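PDB 3B9O: alkane monooxygenase from Geobacillus thermodenitrificans, which belongs to the luciferase-like monooxygenases, flavin-dependent enzymes built on a TIM-barrel scaffold, and is modelled here with flavin mononucleotide. Local coordinates for residues V285-D290 with I390-P395; I281-G286 with F375-Y380. One frame throughout, in Å; residues are numbered along the deposited sequence.

Contact 1. Residues V285-D290 with I390-P395; sequences VGKTHD and IELVVP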
ATOM      1  N   VAL A 285      15.635  15.799  -4.139  1.00 17.27           N
ATOM      2  CA  VAL A 285      15.703  16.688  -5.296  1.00 16.82           C
ATOM      3  C   VAL A 285      16.117  18.127  -4.900  1.00 30.13           C
ATOM      4  O   VAL A 285      15.783  18.626  -3.798  1.00 22.21           O
ATOM      5  CB  VAL A 285      14.378  16.632  -6.132  1.00 19.33           C
ATOM      6  CG1 VAL A 285      13.185  17.201  -5.350  1.00 14.96           C
ATOM      7  CG2 VAL A 285      14.517  17.346  -7.505  1.00 11.86           C
ATOM      8  N   GLY A 286      16.868  18.774  -5.793  1.00 18.85           N
ATOM      9  CA  GLY A 286      17.221  20.191  -5.635  1.00 21.24           C
ATOM     10  C   GLY A 286      17.293  20.880  -6.988  1.00 23.15           C
ATOM     11  O   GLY A 286      17.311  20.238  -8.037  1.00 16.92           O
ATOM     12  N   LYS A 287      17.359  22.199  -6.967  1.00 22.67           N
ATOM     13  CA  LYS A 287      17.485  22.974  -8.204  1.00 23.84           C
ATOM     14  C   LYS A 287      18.816  22.703  -8.887  1.00 30.75           C
ATOM     15  O   LYS A 287      18.940  22.822 -10.118  1.00 22.33           O
ATOM     16  CB  LYS A 287      17.306  24.454  -7.887  1.00 26.10           C
ATOM     17  CG  LYS A 287      15.906  24.680  -7.304  1.00 25.64           C
ATOM     18  CD  LYS A 287      15.730  26.033  -6.640  1.00 37.58           C
ATOM     19  CE  LYS A 287      14.657  26.800  -7.367  1.00 58.62           C
ATOM     20  NZ  LYS A 287      15.114  27.034  -8.774  1.00 82.93           N
ATOM     21  N   THR A 288      19.797  22.315  -8.089  1.00 15.86           N
ATOM     22  CA  THR A 288      21.125  22.015  -8.595  1.00 24.89           C
ATOM     23  C   THR A 288      21.557  20.727  -7.952  1.00 24.65           C
ATOM     24  O   THR A 288      21.004  20.324  -6.931  1.00 22.34           O
ATOM     25  CB  THR A 288      22.145  23.138  -8.246  1.00 23.80           C
ATOM     26  OG1 THR A 288      22.325  23.194  -6.827  1.00 26.21           O
ATOM     27  CG2 THR A 288      21.661  24.478  -8.773  1.00 20.42           C
ATOM     28  N   HIS A 289      22.547  20.066  -8.537  1.00 22.23           N
ATOM     29  CA  HIS A 289      23.046  18.850  -7.936  1.00 23.75           C
ATOM     30  C   HIS A 289      23.521  19.083  -6.493  1.00 31.63           C
ATOM     31  O   HIS A 289      23.224  18.267  -5.608  1.00 26.44           O
ATOM     32  CB  HIS A 289      24.176  18.237  -8.782  1.00 20.63           C
ATOM     33  CG  HIS A 289      24.572  16.862  -8.347  1.00 16.77           C
ATOM     34  ND1 HIS A 289      23.776  15.758  -8.569  1.00 23.64           N
ATOM     35  CD2 HIS A 289      25.688  16.406  -7.738  1.00 18.96           C
ATOM     36  CE1 HIS A 289      24.377  14.684  -8.090  1.00 22.06           C
ATOM     37  NE2 HIS A 289      25.537  15.051  -7.579  1.00 28.68           N
ATOM     38  N   ASP A 290      24.269  20.171  -6.255  1.00 20.63           N
ATOM     39  CA  ASP A 290      24.810  20.469  -4.904  1.00 29.22           C
ATOM     40  C   ASP A 290      23.691  20.566  -3.850  1.00 23.98           C
ATOM     41  O   ASP A 290      23.856  20.107  -2.724  1.00 25.39           O
ATOM     42  CB  ASP A 290      25.637  21.790  -4.892  1.00 20.56           C
ATOM     43  CG  ASP A 290      27.144  21.599  -5.325  1.00 88.22           C
ATOM     44  OD1 ASP A 290      27.703  20.446  -5.289  1.00 90.32           O
ATOM     45  OD2 ASP A 290      27.787  22.633  -5.699  1.00 62.24           O
ATOM     46  N   ILE A 390       6.667  17.800  -5.119  1.00 14.68           N
ATOM     47  CA  ILE A 390       5.621  18.627  -5.685  1.00 12.72           C
ATOM     48  C   ILE A 390       6.145  19.939  -6.290  1.00 18.48           C
ATOM     49  O   ILE A 390       5.727  20.314  -7.386  1.00 15.12           O
ATOM     50  CB  ILE A 390       4.468  18.866  -4.670  1.00  9.91           C
ATOM     51  CG1 ILE A 390       3.764  17.521  -4.406  1.00 12.29           C
ATOM     52  CG2 ILE A 390       3.452  19.910  -5.230  1.00 15.00           C
ATOM     53  CD1 ILE A 390       2.786  17.457  -3.211  1.00 14.21           C
ATOM     54  N   GLU A 391       7.030  20.640  -5.590  1.00 17.30           N
ATOM     55  CA  GLU A 391       7.510  21.919  -6.128  1.00 16.26           C
ATOM     56  C   GLU A 391       8.439  21.770  -7.333  1.00 17.12           C
ATOM     57  O   GLU A 391       8.397  22.600  -8.207  1.00 18.21           O
ATOM     58  CB  GLU A 391       8.187  22.761  -5.047  1.00 20.58           C
ATOM     59  CG  GLU A 391       7.253  23.119  -3.883  1.00 22.40           C
ATOM     60  CD  GLU A 391       7.929  23.945  -2.794  1.00 27.90           C
ATOM     61  OE1 GLU A 391       7.183  24.499  -1.965  1.00 62.25           O
ATOM     62  OE2 GLU A 391       9.180  24.044  -2.750  1.00 43.35           O
ATOM     63  N   LEU A 392       9.294  20.746  -7.326  1.00 14.95           N
ATOM     64  CA  LEU A 392      10.378  20.589  -8.335  1.00 18.41           C
ATOM     65  C   LEU A 392      10.172  19.456  -9.369  1.00 15.55           C
ATOM     66  O   LEU A 392      10.345  19.663 -10.568  1.00 16.85           O
ATOM     67  CB  LEU A 392      11.736  20.428  -7.632  1.00 22.49           C
ATOM     68  CG  LEU A 392      12.192  21.550  -6.687  1.00 28.58           C
ATOM     69  CD1 LEU A 392      13.519  21.212  -6.007  1.00 22.95           C
ATOM     70  CD2 LEU A 392      12.282  22.871  -7.451  1.00 23.81           C
ATOM     71  N   VAL A 393       9.765  18.275  -8.933  1.00 13.19           N
ATOM     72  CA  VAL A 393       9.660  17.168  -9.887  1.00 11.23           C
ATOM     73  C   VAL A 393       8.343  17.195 -10.669  1.00 17.13           C
ATOM     74  O   VAL A 393       8.313  16.865 -11.868  1.00 18.33           O
ATOM     75  CB  VAL A 393       9.853  15.795  -9.235  1.00 13.90           C
ATOM     76  CG1 VAL A 393       9.806  14.652 -10.337  1.00 10.57           C
ATOM     77  CG2 VAL A 393      11.177  15.778  -8.470  1.00 14.67           C
ATOM     78  N   VAL A 394       7.246  17.505  -9.976  1.00 13.50           N
ATOM     79  CA  VAL A 394       5.916  17.449 -10.602  1.00 20.51           C
ATOM     80  C   VAL A 394       5.829  18.341 -11.895  1.00 14.05           C
ATOM     81  O   VAL A 394       5.361  17.862 -12.926  1.00 15.55           O
ATOM     82  CB  VAL A 394       4.767  17.728  -9.579  1.00 20.59           C
ATOM     83  CG1 VAL A 394       3.476  18.210 -10.290  1.00 12.91           C
ATOM     84  CG2 VAL A 394       4.516  16.441  -8.688  1.00 14.66           C
ATOM     85  N   PRO A 395       6.273  19.615 -11.838  1.00 17.87           N
ATOM     86  CA  PRO A 395       6.189  20.451 -13.070  1.00 18.86           C
ATOM     87  C   PRO A 395       7.054  19.896 -14.229  1.00 17.80           C
ATOM     88  O   PRO A 395       6.656  19.962 -15.405  1.00 19.79           O
ATOM     89  CB  PRO A 395       6.701  21.844 -12.611  1.00 20.53           C
ATOM     90  CG  PRO A 395       6.549  21.824 -11.142  1.00 31.30           C
ATOM     91  CD  PRO A 395       6.779  20.388 -10.689  1.00 17.14           C
TER
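V285 and L392 bring the two backbones together, their CA atoms 7.3 Å apart, where the chain leaves a strand and runs through G286 and K287 toward a new helix, while 390-395 is a slice of helix 384-399 with a wide pi-type turn at 390-393. No hydrogen bond joins the two segments; the contact is made by aliphatic carbon. L392 makes three of the four residue contacts. Its CG lies beside its own backbone N and anti to the carbonyl carbon (chi1 -58°), and the extended chi2 then spreads the two methyls over different partners. CD1 rests on the bare backbone of G286, 3.9 Å from the CA of G286, and also meets CG1 of V285 at 4.1 Å. CD2 turns to K287, where it touches CG at 4.1 Å; the lysine chain crosses the leucine at about a right angle, and only this aliphatic part of it takes part. In this TIM-barrel fold the contact lies at the C-terminal end of strand 276-285, where it hands over to helix 289-302 and helix 384-399 packs beside it. Deeper in, V285 points its side chain at the helix and straddles CG2 of V393: its CG2 comes within 3.8 Å of that methyl and its CG1 within 4.0 Å. V393 can offer this methyl because its CG2 stands beside its backbone N, with CG1 anti to that N (chi1 -177°). Helix 356-370 adds to the packing, its P356 touching V285 and L392 and its V359 touching V285 and V393. Beyond the apolar patch, OE2 of E291 accepts a hydrogen bond from the backbone N of K287, and T288 caps the start of the new helix by bonding through OG1 to the N of E291.

Contact 2. Residues I281-G286 with F375-Y380; sequences ICVIVG and FNLVQY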
ATOM      1  N   ILE A 281      10.162   4.328  -4.636  1.00 15.17           N
ATOM      2  CA  ILE A 281      11.251   5.242  -4.990  1.00 10.87           C
ATOM      3  C   ILE A 281      11.405   6.262  -3.869  1.00 15.55           C
ATOM      4  O   ILE A 281      10.423   6.724  -3.294  1.00 16.15           O
ATOM      5  CB  ILE A 281      11.014   5.965  -6.379  1.00 12.61           C
ATOM      6  CG1 ILE A 281      12.261   6.818  -6.768  1.00 16.26           C
ATOM      7  CG2 ILE A 281       9.750   6.770  -6.369  1.00 12.81           C
ATOM      8  CD1 ILE A 281      12.334   7.229  -8.231  1.00 16.92           C
ATOM      9  N   CYS A 282      12.650   6.570  -3.532  1.00 15.32           N
ATOM     10  CA  CYS A 282      12.962   7.680  -2.644  1.00 14.57           C
ATOM     11  C   CYS A 282      13.592   8.776  -3.499  1.00 16.60           C
ATOM     12  O   CYS A 282      14.445   8.504  -4.347  1.00 17.01           O
ATOM     13  CB  CYS A 282      13.938   7.267  -1.541  1.00 22.97           C
ATOM     14  SG  CYS A 282      13.600   5.716  -0.677  1.00 40.56           S
ATOM     15  N   VAL A 283      13.128  10.010  -3.328  1.00 12.35           N
ATOM     16  CA  VAL A 283      13.575  11.095  -4.185  1.00 21.37           C
ATOM     17  C   VAL A 283      14.175  12.169  -3.286  1.00 20.81           C
ATOM     18  O   VAL A 283      13.552  12.573  -2.309  1.00 16.37           O
ATOM     19  CB  VAL A 283      12.404  11.701  -5.031  1.00 18.51           C
ATOM     20  CG1 VAL A 283      12.859  12.975  -5.699  1.00 14.68           C
ATOM     21  CG2 VAL A 283      11.868  10.644  -6.082  1.00 13.19           C
ATOM     22  N   ILE A 284      15.395  12.598  -3.599  1.00 14.77           N
ATOM     23  CA  ILE A 284      15.994  13.739  -2.935  1.00 15.25           C
ATOM     24  C   ILE A 284      16.353  14.688  -4.069  1.00 23.92           C
ATOM     25  O   ILE A 284      17.261  14.404  -4.898  1.00 19.07           O
ATOM     26  CB  ILE A 284      17.264  13.375  -2.129  1.00 21.58           C
ATOM     27  CG1 ILE A 284      16.956  12.390  -0.988  1.00 21.62           C
ATOM     28  CG2 ILE A 284      17.938  14.677  -1.595  1.00 19.76           C
ATOM     29  CD1 ILE A 284      18.230  11.656  -0.429  1.00 21.29           C
ATOM     30  N   VAL A 285      15.635  15.799  -4.139  1.00 17.27           N
ATOM     31  CA  VAL A 285      15.703  16.688  -5.296  1.00 16.82           C
ATOM     32  C   VAL A 285      16.117  18.127  -4.900  1.00 30.13           C
ATOM     33  O   VAL A 285      15.783  18.626  -3.798  1.00 22.21           O
ATOM     34  CB  VAL A 285      14.378  16.632  -6.132  1.00 19.33           C
ATOM     35  CG1 VAL A 285      13.185  17.201  -5.350  1.00 14.96           C
ATOM     36  CG2 VAL A 285      14.517  17.346  -7.505  1.00 11.86           C
ATOM     37  N   GLY A 286      16.868  18.774  -5.793  1.00 18.85           N
ATOM     38  CA  GLY A 286      17.221  20.191  -5.635  1.00 21.24           C
ATOM     39  C   GLY A 286      17.293  20.880  -6.988  1.00 23.15           C
ATOM     40  O   GLY A 286      17.311  20.238  -8.037  1.00 16.92           O
ATOM     41  N   PHE A 375       4.626   4.708  -9.019  1.00 13.35           N
ATOM     42  CA  PHE A 375       5.534   4.656  -7.898  1.00 16.46           C
ATOM     43  C   PHE A 375       4.823   4.930  -6.581  1.00 13.61           C
ATOM     44  O   PHE A 375       3.905   5.777  -6.504  1.00 16.07           O
ATOM     45  CB  PHE A 375       6.674   5.701  -8.059  1.00 12.26           C
ATOM     46  CG  PHE A 375       7.564   5.453  -9.256  1.00 14.46           C
ATOM     47  CD1 PHE A 375       7.216   5.965 -10.504  1.00 16.31           C
ATOM     48  CD2 PHE A 375       8.706   4.673  -9.138  1.00 16.76           C
ATOM     49  CE1 PHE A 375       8.017   5.748 -11.623  1.00 19.92           C
ATOM     50  CE2 PHE A 375       9.542   4.470 -10.246  1.00 17.49           C
ATOM     51  CZ  PHE A 375       9.178   5.002 -11.492  1.00 21.61           C
ATOM     52  N   ASN A 376       5.294   4.265  -5.539  1.00 12.98           N
ATOM     53  CA  ASN A 376       4.993   4.715  -4.180  1.00 13.09           C
ATOM     54  C   ASN A 376       6.176   5.551  -3.721  1.00 13.43           C
ATOM     55  O   ASN A 376       7.309   5.025  -3.645  1.00 13.09           O
ATOM     56  CB  ASN A 376       4.810   3.561  -3.205  1.00 17.03           C
ATOM     57  CG  ASN A 376       3.441   2.959  -3.248  1.00 30.36           C
ATOM     58  OD1 ASN A 376       2.534   3.440  -3.928  1.00 21.91           O
ATOM     59  ND2 ASN A 376       3.276   1.863  -2.497  1.00 37.56           N
ATOM     60  N   LEU A 377       5.934   6.836  -3.477  1.00 10.15           N
ATOM     61  CA  LEU A 377       6.984   7.734  -3.027  1.00 17.09           C
ATOM     62  C   LEU A 377       7.252   7.605  -1.500  1.00 12.79           C
ATOM     63  O   LEU A 377       6.414   7.963  -0.652  1.00 13.77           O
ATOM     64  CB  LEU A 377       6.698   9.182  -3.461  1.00 12.32           C
ATOM     65  CG  LEU A 377       7.689  10.294  -3.051  1.00 20.42           C
ATOM     66  CD1 LEU A 377       9.102  10.056  -3.592  1.00 19.48           C
ATOM     67  CD2 LEU A 377       7.172  11.638  -3.537  1.00 14.87           C
ATOM     68  N   VAL A 378       8.455   7.117  -1.201  1.00 14.10           N
ATOM     69  CA  VAL A 378       8.936   6.867   0.129  1.00 18.96           C
ATOM     70  C   VAL A 378       9.522   8.172   0.695  1.00 17.91           C
ATOM     71  O   VAL A 378      10.236   8.909  -0.024  1.00 14.16           O
ATOM     72  CB  VAL A 378      10.047   5.745   0.119  1.00 19.22           C
ATOM     73  CG1 VAL A 378      10.541   5.437   1.549  1.00 22.02           C
ATOM     74  CG2 VAL A 378       9.520   4.453  -0.567  1.00 15.96           C
ATOM     75  N   GLN A 379       9.236   8.440   1.972  1.00 11.95           N
ATOM     76  CA  GLN A 379       9.703   9.665   2.630  1.00 29.79           C
ATOM     77  C   GLN A 379      11.001   9.482   3.427  1.00 18.69           C
ATOM     78  O   GLN A 379      11.166   8.490   4.112  1.00 15.09           O
ATOM     79  CB  GLN A 379       8.629  10.175   3.587  1.00 21.06           C
ATOM     80  CG  GLN A 379       7.279  10.476   2.911  1.00 16.14           C
ATOM     81  CD  GLN A 379       6.242  10.880   3.945  1.00 14.83           C
ATOM     82  OE1 GLN A 379       5.387  10.078   4.322  1.00 17.22           O
ATOM     83  NE2 GLN A 379       6.332  12.097   4.431  1.00 11.22           N
ATOM     84  N   TYR A 380      11.892  10.461   3.336  1.00 14.71           N
ATOM     85  CA  TYR A 380      12.990  10.592   4.282  1.00 19.31           C
ATOM     86  C   TYR A 380      12.640  11.615   5.359  1.00 25.53           C
ATOM     87  O   TYR A 380      13.070  11.479   6.502  1.00 20.95           O
ATOM     88  CB  TYR A 380      14.270  11.068   3.593  1.00 17.36           C
ATOM     89  CG  TYR A 380      14.963  10.044   2.739  1.00 26.34           C
ATOM     90  CD1 TYR A 380      15.408   8.837   3.270  1.00 63.21           C
ATOM     91  CD2 TYR A 380      15.240  10.315   1.404  1.00 59.14           C
ATOM     92  CE1 TYR A 380      16.084   7.879   2.468  1.00 28.51           C
ATOM     93  CE2 TYR A 380      15.916   9.378   0.597  1.00 43.76           C
ATOM     94  CZ  TYR A 380      16.337   8.164   1.148  1.00 45.37           C
ATOM     95  OH  TYR A 380      16.984   7.228   0.359  1.00 51.54           O
TER
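C282 reaches across to V378 and Y380, and its short side chain can be followed atom by atom. CB comes first to the ring of Y380, lying 3.6 Å from CE2 of Y380 and equally near its OH. From there SG, held beside the backbone N of C282, swings over to V378 and meets its CB at 3.6 Å. The same sulfur stays near the tyrosine, 4.8 Å from the ring centroid and 35° off the normal, an oblique sulfur-aromatic contact. Farther along, the I284 side chain runs at about a right angle to that of Y380, and its CD1 comes obliquely to the ring, 3.4 Å from CE2 of Y380. The phenol OH has a partner outside the two segments, a hydrogen bond with the carbonyl oxygen of L344. Behind these side chains runs a parallel strand pair of the TIM barrel, 276-285 beside 374-378, with the short segments inclined by 52°. The backbone of I281 makes both bonds, its N giving to the O of N376 and its O receiving the N of V378 at 2.9 Å, nearly straight at 171°. On the other face of the sheet from C282, I281 lays CG2 against F375, 3.6 Å from CD2 in an oblique approach to the ring, and CG2 of V283 meets CD1 of L377 at 3.8 Å. M363 of helix 356-370 packs on I281 and F375 there. N376, whose side chain lies about 6 Å from the bound FMN, has its OD1 hydrogen-bonded to ND2 of N8.

Going from the N terminus, the chain builds much of the barrel before it reaches strand 276-285, the first element to take part in either contact; residues 281-286 belong to contact 2, and the overlapping segment 285-290 of contact 1 shares V285 and G286 and leads into helix 289-302. After strand 350-354 and helix 356-370, strand 374-378 returns to pair with strand 276-285, and contact 2 closes a loop with 88 residues between its segments. Helix 384-399 follows and contact 1 closes a wider loop, with 99 residues between. The two loops therefore cross. The contact centres lie 11 Å apart, and V393 CG2 meets V283 CG1 at 4.3 Å, joining barrel wall to outer helix.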